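Local coordinates for protein beta-N-acetylhexosaminidase (Thermotoga neapolitana, PDB 5BZA) that probably hydrolyses terminal non-reducing N-acetyl-D-hexosamine residues from N-acetyl-beta-D-hexosaminides, as a member of glycosyl hydrolase family 3, at residues A246-A251 and L274-R279; F403-S408 and F428-P433. All blocks are in the same frame, centred on the assembly; numbering follows the deposited sequence.

Interaction 1: A246-A251 and L274-R279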
ATOM      1  N   ALA B 246       5.103  22.720  12.573  1.00 15.23           N
ATOM      2  CA  ALA B 246       4.675  23.672  11.513  1.00 13.12           C
ATOM      3  C   ALA B 246       4.433  25.070  12.081  1.00 15.44           C
ATOM      4  O   ALA B 246       3.624  25.250  12.986  1.00 18.92           O
ATOM      5  CB  ALA B 246       3.425  23.173  10.806  1.00 15.20           C
ATOM      6  N   MET B 247       5.127  26.067  11.532  1.00 13.87           N
ATOM      7  CA  MET B 247       5.113  27.427  12.124  1.00 15.43           C
ATOM      8  C   MET B 247       3.763  28.113  12.071  1.00 15.54           C
ATOM      9  O   MET B 247       3.500  29.009  12.860  1.00 18.60           O
ATOM     10  CB  MET B 247       6.135  28.324  11.422  1.00 16.19           C
ATOM     11  CG  MET B 247       7.556  28.059  11.796  1.00 15.85           C
ATOM     12  SD  MET B 247       7.929  28.360  13.546  1.00 13.14           S
ATOM     13  CE  MET B 247       9.709  28.168  13.457  1.00 12.13           C
ATOM     14  N   GLU B 248       2.920  27.712  11.120  1.00 16.20           N
ATOM     15  CA  GLU B 248       1.630  28.357  10.920  1.00 12.61           C
ATOM     16  C   GLU B 248       0.698  27.979  12.058  1.00 13.54           C
ATOM     17  O   GLU B 248      -0.308  28.631  12.259  1.00 13.55           O
ATOM     18  CB  GLU B 248       0.988  27.949   9.575  1.00 11.48           C
ATOM     19  CG  GLU B 248       1.779  28.393   8.330  1.00 14.26           C
ATOM     20  CD  GLU B 248       2.689  27.290   7.821  1.00 13.86           C
ATOM     21  OE1 GLU B 248       3.106  26.454   8.661  1.00 11.33           O
ATOM     22  OE2 GLU B 248       2.963  27.236   6.586  1.00 11.72           O
ATOM     23  N   MET B 249       1.001  26.909  12.778  1.00 10.80           N
ATOM     24  CA  MET B 249       0.123  26.514  13.860  1.00 16.77           C
ATOM     25  C   MET B 249      -0.119  27.671  14.886  1.00 16.86           C
ATOM     26  O   MET B 249       0.756  28.497  15.163  1.00 15.80           O
ATOM     27  CB  MET B 249       0.661  25.283  14.564  1.00 21.47           C
ATOM     28  CG  MET B 249       0.238  23.964  13.943  1.00 26.46           C
ATOM     29  SD  MET B 249       0.995  22.528  14.769  1.00 24.67           S
ATOM     30  CE  MET B 249       2.621  22.729  14.251  1.00 15.97           C
ATOM     31  N   LYS B 250      -1.348  27.725  15.378  1.00 18.17           N
ATOM     32  CA  LYS B 250      -1.871  28.837  16.153  1.00 20.64           C
ATOM     33  C   LYS B 250      -1.003  29.123  17.381  1.00 22.55           C
ATOM     34  O   LYS B 250      -0.777  30.279  17.730  1.00 20.80           O
ATOM     35  CB  LYS B 250      -3.303  28.505  16.574  1.00 28.75           C
ATOM     36  CG  LYS B 250      -4.377  29.091  15.685  1.00 30.47           C
ATOM     37  CD  LYS B 250      -5.708  28.340  15.859  1.00 32.36           C
ATOM     38  CE  LYS B 250      -6.754  28.861  14.896  1.00 38.60           C
ATOM     39  NZ  LYS B 250      -6.787  30.363  14.957  1.00 39.72           N
ATOM     40  N   ALA B 251      -0.500  28.055  18.009  1.00 23.36           N
ATOM     41  CA  ALA B 251       0.387  28.173  19.157  1.00 20.19           C
ATOM     42  C   ALA B 251       1.515  29.141  18.858  1.00 18.64           C
ATOM     43  O   ALA B 251       1.928  29.916  19.741  1.00 20.28           O
ATOM     44  CB  ALA B 251       0.944  26.819  19.557  1.00 18.16           C
ATOM     45  N   LEU B 274       9.602  24.243   9.344  1.00 13.19           N
ATOM     46  CA  LEU B 274       8.533  23.465   8.739  1.00 11.22           C
ATOM     47  C   LEU B 274       7.287  24.347   8.514  1.00 13.29           C
ATOM     48  O   LEU B 274       6.803  25.002   9.447  1.00 13.70           O
ATOM     49  CB  LEU B 274       8.212  22.244   9.610  1.00 10.32           C
ATOM     50  CG  LEU B 274       7.096  21.303   9.135  1.00 11.47           C
ATOM     51  CD1 LEU B 274       7.588  20.464   7.920  1.00 12.19           C
ATOM     52  CD2 LEU B 274       6.556  20.380  10.200  1.00  9.19           C
ATOM     53  N   LEU B 275       6.852  24.465   7.253  1.00 12.47           N
ATOM     54  CA  LEU B 275       5.571  25.105   6.881  1.00 11.92           C
ATOM     55  C   LEU B 275       4.549  24.083   6.507  1.00 11.81           C
ATOM     56  O   LEU B 275       4.862  23.208   5.714  1.00 12.84           O
ATOM     57  CB  LEU B 275       5.741  26.041   5.704  1.00  9.15           C
ATOM     58  CG  LEU B 275       6.816  27.077   5.965  1.00 14.82           C
ATOM     59  CD1 LEU B 275       7.017  27.915   4.734  1.00 12.31           C
ATOM     60  CD2 LEU B 275       6.381  27.926   7.210  1.00 13.29           C
ATOM     61  N   ASP B 276       3.321  24.203   6.983  1.00 10.16           N
ATOM     62  CA  ASP B 276       2.351  23.174   6.654  1.00 13.61           C
ATOM     63  C   ASP B 276       1.651  23.502   5.335  1.00 12.11           C
ATOM     64  O   ASP B 276       0.739  22.785   4.932  1.00 10.20           O
ATOM     65  CB  ASP B 276       1.335  22.940   7.796  1.00  8.51           C
ATOM     66  CG  ASP B 276       0.429  24.111   8.020  1.00 12.56           C
ATOM     67  OD1 ASP B 276       0.683  25.175   7.435  1.00 13.05           O
ATOM     68  OD2 ASP B 276      -0.528  23.988   8.821  1.00 18.40           O
ATOM     69  N   ASN B 277       2.124  24.554   4.665  1.00  8.60           N
ATOM     70  CA  ASN B 277       1.563  25.031   3.414  1.00 10.76           C
ATOM     71  C   ASN B 277       2.635  25.656   2.519  1.00 12.61           C
ATOM     72  O   ASN B 277       3.171  26.707   2.855  1.00 11.69           O
ATOM     73  CB  ASN B 277       0.465  26.053   3.667  1.00  9.90           C
ATOM     74  CG  ASN B 277      -0.331  26.378   2.422  1.00 17.63           C
ATOM     75  OD1 ASN B 277       0.115  26.142   1.274  1.00 17.48           O
ATOM     76  ND2 ASN B 277      -1.524  26.943   2.628  1.00 17.79           N
ATOM     77  N   PHE B 278       2.911  25.038   1.367  1.00 10.71           N
ATOM     78  CA  PHE B 278       3.978  25.519   0.481  1.00 12.26           C
ATOM     79  C   PHE B 278       3.694  26.930   0.009  1.00 12.73           C
ATOM     80  O   PHE B 278       4.603  27.694  -0.293  1.00 11.24           O
ATOM     81  CB  PHE B 278       4.144  24.584  -0.735  1.00 10.39           C
ATOM     82  CG  PHE B 278       2.970  24.608  -1.693  1.00 13.41           C
ATOM     83  CD1 PHE B 278       1.849  23.794  -1.463  1.00 11.87           C
ATOM     84  CD2 PHE B 278       2.975  25.448  -2.819  1.00 13.06           C
ATOM     85  CE1 PHE B 278       0.754  23.807  -2.344  1.00 13.72           C
ATOM     86  CE2 PHE B 278       1.895  25.459  -3.703  1.00 13.91           C
ATOM     87  CZ  PHE B 278       0.777  24.649  -3.460  1.00 14.12           C
ATOM     88  N   ARG B 279       2.418  27.271  -0.045  1.00 11.21           N
ATOM     89  CA  ARG B 279       2.036  28.608  -0.429  1.00 14.45           C
ATOM     90  C   ARG B 279       2.549  29.656   0.582  1.00 17.31           C
ATOM     91  O   ARG B 279       2.669  30.815   0.228  1.00 15.15           O
ATOM     92  CB  ARG B 279       0.517  28.709  -0.624  1.00 17.52           C
ATOM     93  CG  ARG B 279      -0.024  27.812  -1.761  1.00 18.05           C
ATOM     94  CD  ARG B 279      -1.551  27.867  -1.875  1.00 22.41           C
ATOM     95  NE  ARG B 279      -2.034  27.176  -3.080  1.00 26.67           N
ATOM     96  CZ  ARG B 279      -2.633  25.981  -3.098  1.00 25.38           C
ATOM     97  NH1 ARG B 279      -2.927  25.365  -1.943  1.00 23.78           N
ATOM     98  NH2 ARG B 279      -2.998  25.435  -4.277  1.00 22.43           N
TER
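The carbonyl oxygen of Leu274 takes two donors from the 246-251 chain. Met247 N binds Leu274 O at 2.9 Å, nearly end-on to the carbonyl with an N-H...O angle of 160°, and Ala246 CA adds a C-H...O contact to Leu274 O at 3.3 Å. One residue on from Met247, and two on from Leu274, a side chain takes over from the backbone as partner. Glu248 OE1 accepts Asp276 N at 2.8 Å, met on its syn side but 29° out of the carboxylate plane. Glu248 OE2 receives a weak, bent bond from Asn277 N at 3.4 Å, so a single carboxylate spans two successive amides. The bend at chi2 (96°) swings this group across the strand end, where Glu248 OE2 lies 3.2 Å from Leu275 CB. The setting is a (beta/alpha)8 barrel, the N-terminal domain of a family 3 glycosidase: at the C-terminal ends of strands 241-243 and 273-275 the loop after the seventh strand meets the end of the eighth and the loop that follows it. Within the first loop, a type I turn from Ala246 to Met249 leads to Met249 as N-cap of helix 250-253. The metal ligand Asp245 precedes the turn. Apolar contact is modest: Ala246 CB rests 3.7 Å from Asp276 CB, and the Met247 side chain turns off toward Ala261 and Phe265 of helix 258-268. Glu248 OE1 and Asp276 OD1 approach to 3.0 Å without a hydrogen bond, and Asp280 brings a further carboxylate near Glu248 OE2; such crowding is likely to raise the proton affinity of Glu248 or Asp276.

Interaction 2: F403-S408 and F428-P433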
ATOM      1  N   PHE B 403     -14.656   8.580 -24.153  1.00 20.56           N
ATOM      2  CA  PHE B 403     -13.698   7.642 -23.585  1.00 19.40           C
ATOM      3  C   PHE B 403     -14.073   6.256 -24.058  1.00 19.75           C
ATOM      4  O   PHE B 403     -14.943   5.562 -23.502  1.00 18.96           O
ATOM      5  CB  PHE B 403     -13.654   7.751 -22.061  1.00 20.60           C
ATOM      6  CG  PHE B 403     -13.008   9.019 -21.587  1.00 19.04           C
ATOM      7  CD1 PHE B 403     -11.625   9.108 -21.485  1.00 18.93           C
ATOM      8  CD2 PHE B 403     -13.763  10.150 -21.353  1.00 19.37           C
ATOM      9  CE1 PHE B 403     -11.017  10.284 -21.090  1.00 18.56           C
ATOM     10  CE2 PHE B 403     -13.153  11.333 -20.962  1.00 20.62           C
ATOM     11  CZ  PHE B 403     -11.782  11.394 -20.832  1.00 15.42           C
ATOM     12  N   VAL B 404     -13.410   5.882 -25.134  1.00 20.45           N
ATOM     13  CA  VAL B 404     -13.825   4.743 -25.943  1.00 20.52           C
ATOM     14  C   VAL B 404     -13.333   3.404 -25.385  1.00 25.80           C
ATOM     15  O   VAL B 404     -12.137   3.196 -25.174  1.00 26.24           O
ATOM     16  CB  VAL B 404     -13.319   4.893 -27.353  1.00 21.65           C
ATOM     17  CG1 VAL B 404     -13.803   3.723 -28.195  1.00 25.44           C
ATOM     18  CG2 VAL B 404     -13.750   6.259 -27.937  1.00 20.02           C
ATOM     19  N   VAL B 405     -14.283   2.497 -25.193  1.00 24.79           N
ATOM     20  CA  VAL B 405     -14.047   1.103 -24.826  1.00 25.52           C
ATOM     21  C   VAL B 405     -14.826   0.212 -25.839  1.00 34.96           C
ATOM     22  O   VAL B 405     -15.959   0.559 -26.226  1.00 33.89           O
ATOM     23  CB  VAL B 405     -14.481   0.846 -23.382  1.00 28.23           C
ATOM     24  CG1 VAL B 405     -14.535  -0.634 -23.064  1.00 28.90           C
ATOM     25  CG2 VAL B 405     -13.544   1.586 -22.413  1.00 26.20           C
ATOM     26  N   ASN B 406     -14.153  -0.832 -26.354  1.00 33.70           N
ATOM     27  CA  ASN B 406     -14.688  -1.874 -27.293  1.00 37.55           C
ATOM     28  C   ASN B 406     -15.605  -1.300 -28.403  1.00 38.38           C
ATOM     29  O   ASN B 406     -16.777  -1.672 -28.564  1.00 37.61           O
ATOM     30  CB  ASN B 406     -15.364  -3.050 -26.529  1.00 43.64           C
ATOM     31  CG  ASN B 406     -16.830  -2.791 -26.197  1.00 56.91           C
ATOM     32  OD1 ASN B 406     -17.175  -1.694 -25.772  1.00 54.38           O
ATOM     33  ND2 ASN B 406     -17.701  -3.771 -26.442  1.00 51.51           N
ATOM     34  N   ALA B 407     -15.041  -0.389 -29.188  1.00 36.47           N
ATOM     35  CA  ALA B 407     -15.802   0.286 -30.228  1.00 37.52           C
ATOM     36  C   ALA B 407     -16.108  -0.696 -31.364  1.00 37.03           C
ATOM     37  O   ALA B 407     -17.014  -0.474 -32.169  1.00 38.43           O
ATOM     38  CB  ALA B 407     -15.037   1.506 -30.747  1.00 35.21           C
ATOM     39  N   SER B 408     -15.348  -1.787 -31.408  1.00 41.78           N
ATOM     40  CA  SER B 408     -15.385  -2.738 -32.516  1.00 42.74           C
ATOM     41  C   SER B 408     -16.333  -3.913 -32.299  1.00 45.08           C
ATOM     42  O   SER B 408     -16.277  -4.883 -33.058  1.00 45.39           O
ATOM     43  CB  SER B 408     -13.975  -3.268 -32.781  1.00 39.02           C
ATOM     44  OG  SER B 408     -13.125  -2.215 -33.204  1.00 40.79           O
ATOM     45  N   PHE B 428     -10.747   9.174 -26.838  1.00 14.30           N
ATOM     46  CA  PHE B 428      -9.715   8.640 -25.974  1.00 17.35           C
ATOM     47  C   PHE B 428      -9.822   7.134 -26.033  1.00 16.81           C
ATOM     48  O   PHE B 428     -10.745   6.550 -25.454  1.00 19.12           O
ATOM     49  CB  PHE B 428      -9.861   9.157 -24.517  1.00 15.68           C
ATOM     50  CG  PHE B 428      -9.603  10.641 -24.356  1.00 17.75           C
ATOM     51  CD1 PHE B 428     -10.569  11.576 -24.716  1.00 19.96           C
ATOM     52  CD2 PHE B 428      -8.402  11.103 -23.806  1.00 17.76           C
ATOM     53  CE1 PHE B 428     -10.336  12.959 -24.555  1.00 18.39           C
ATOM     54  CE2 PHE B 428      -8.160  12.488 -23.643  1.00 13.97           C
ATOM     55  CZ  PHE B 428      -9.125  13.408 -24.025  1.00 17.12           C
ATOM     56  N   ILE B 429      -8.892   6.491 -26.732  1.00 16.06           N
ATOM     57  CA  ILE B 429      -8.951   5.040 -26.810  1.00 19.80           C
ATOM     58  C   ILE B 429      -8.144   4.446 -25.682  1.00 17.33           C
ATOM     59  O   ILE B 429      -6.920   4.465 -25.700  1.00 16.30           O
ATOM     60  CB  ILE B 429      -8.493   4.476 -28.196  1.00 21.80           C
ATOM     61  CG1 ILE B 429      -9.629   4.658 -29.219  1.00 22.27           C
ATOM     62  CG2 ILE B 429      -8.353   2.963 -28.101  1.00 23.50           C
ATOM     63  CD1 ILE B 429      -9.531   5.859 -30.122  1.00 22.59           C
ATOM     64  N   ILE B 430      -8.857   3.957 -24.676  1.00 18.24           N
ATOM     65  CA  ILE B 430      -8.223   3.667 -23.402  1.00 20.35           C
ATOM     66  C   ILE B 430      -8.032   2.196 -23.057  1.00 20.34           C
ATOM     67  O   ILE B 430      -7.371   1.886 -22.078  1.00 20.69           O
ATOM     68  CB  ILE B 430      -8.988   4.359 -22.248  1.00 17.64           C
ATOM     69  CG1 ILE B 430     -10.404   3.808 -22.097  1.00 17.61           C
ATOM     70  CG2 ILE B 430      -8.974   5.864 -22.453  1.00 12.69           C
ATOM     71  CD1 ILE B 430     -11.114   4.384 -20.861  1.00 16.90           C
ATOM     72  N   ARG B 431      -8.657   1.295 -23.811  1.00 22.11           N
ATOM     73  CA  ARG B 431      -8.402  -0.136 -23.643  1.00 24.96           C
ATOM     74  C   ARG B 431      -7.724  -0.691 -24.876  1.00 30.29           C
ATOM     75  O   ARG B 431      -6.507  -0.606 -25.018  1.00 31.97           O
ATOM     76  CB  ARG B 431      -9.672  -0.915 -23.367  1.00 23.72           C
ATOM     77  CG  ARG B 431     -10.153  -0.729 -21.999  1.00 25.34           C
ATOM     78  CD  ARG B 431     -10.798  -1.971 -21.535  1.00 26.79           C
ATOM     79  NE  ARG B 431      -9.814  -3.042 -21.642  1.00 30.38           N
ATOM     80  CZ  ARG B 431      -9.889  -4.189 -20.980  1.00 35.27           C
ATOM     81  NH1 ARG B 431     -10.887  -4.397 -20.122  1.00 39.83           N
ATOM     82  NH2 ARG B 431      -8.959  -5.121 -21.161  1.00 37.43           N
ATOM     83  N   ASN B 432      -8.527  -1.305 -25.742  1.00 27.21           N
ATOM     84  CA  ASN B 432      -8.044  -1.941 -26.948  1.00 26.46           C
ATOM     85  C   ASN B 432      -7.560  -0.924 -27.974  1.00 31.40           C
ATOM     86  O   ASN B 432      -8.369  -0.284 -28.639  1.00 31.68           O
ATOM     87  CB  ASN B 432      -9.170  -2.814 -27.516  1.00 29.96           C
ATOM     88  CG  ASN B 432      -8.738  -3.610 -28.739  1.00 40.78           C
ATOM     89  OD1 ASN B 432      -7.532  -3.765 -29.010  1.00 42.39           O
ATOM     90  ND2 ASN B 432      -9.722  -4.193 -29.445  1.00 43.56           N
ATOM     91  N   PRO B 433      -6.234  -0.785 -28.138  1.00 32.50           N
ATOM     92  CA  PRO B 433      -5.762   0.293 -29.016  1.00 30.78           C
ATOM     93  C   PRO B 433      -6.082   0.026 -30.506  1.00 33.63           C
ATOM     94  O   PRO B 433      -5.943   0.929 -31.340  1.00 32.56           O
ATOM     95  CB  PRO B 433      -4.247   0.328 -28.744  1.00 27.28           C
ATOM     96  CG  PRO B 433      -3.913  -1.052 -28.388  1.00 25.80           C
ATOM     97  CD  PRO B 433      -5.107  -1.554 -27.580  1.00 30.13           C
TER
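Phe403 and Phe428 form an offset stack at the apolar centre, their ring centroids 4.6 Å apart and their planes tilted by 23°. Both side chains place CG beside the backbone N (chi1 -71° and -67°), which sends the rings out side by side in the same direction. Phe403 CE1 lies over the face of the other ring, 3.6 Å from Phe428 CG, while Phe403 CD1 presses on Phe428 CB at 3.5 Å. Helix 452-463 covers this side of the sheet through Phe459 and Leu462. With an alanine in place of Phe403, one face of the Phe428 ring would probably lose its stacking partner and a gap would open beneath helices 452-463 and 364-377. On the face that carries Val404 and Ile429, Val404 CB meets Ile429 CG1 at 4.1 Å. Beyond the strand ends, Val405 CG2 packs 3.9 Å from Ile430 CG1, and the aliphatic part of Arg431 extends the apolar surface to a rim where Gln68 of the second subunit packs. The polar contribution is backbone: Val404 N donates to Phe428 O at 2.8 Å, and Ile430 N returns a weak but nearly straight bond to Val404 O at 3.4 Å. Val404 thus brackets Ile429, its partner in register, as in a parallel pair; the strands belong to the beta-alpha-beta unit 399-404, 411-418 and 425-429. The division of labour implies that main-chain bonds set register, while side chains contribute hydrophobic burial and ring stacking.

Read from the N terminus, the chain first builds seven strands of the barrel, and interaction 1 then closes a loop of 22 residues that takes in the end of helix 250-253 and all of helix 258-268, joining the ends of the seventh and eighth strands. Helices up to 323-331 follow before the chain enters the C-terminal mixed sheet. There interaction 2 closes a second loop, of 19 residues, around helix 411-418. The two loops stand in series, neither nested nor crossed. The centres of interactions 1 and 2 are about 45 Å apart, and the nearest atoms of interactions 1 and 2 about 23 Å; each is therefore a local closure within its own domain, not a tie between domains.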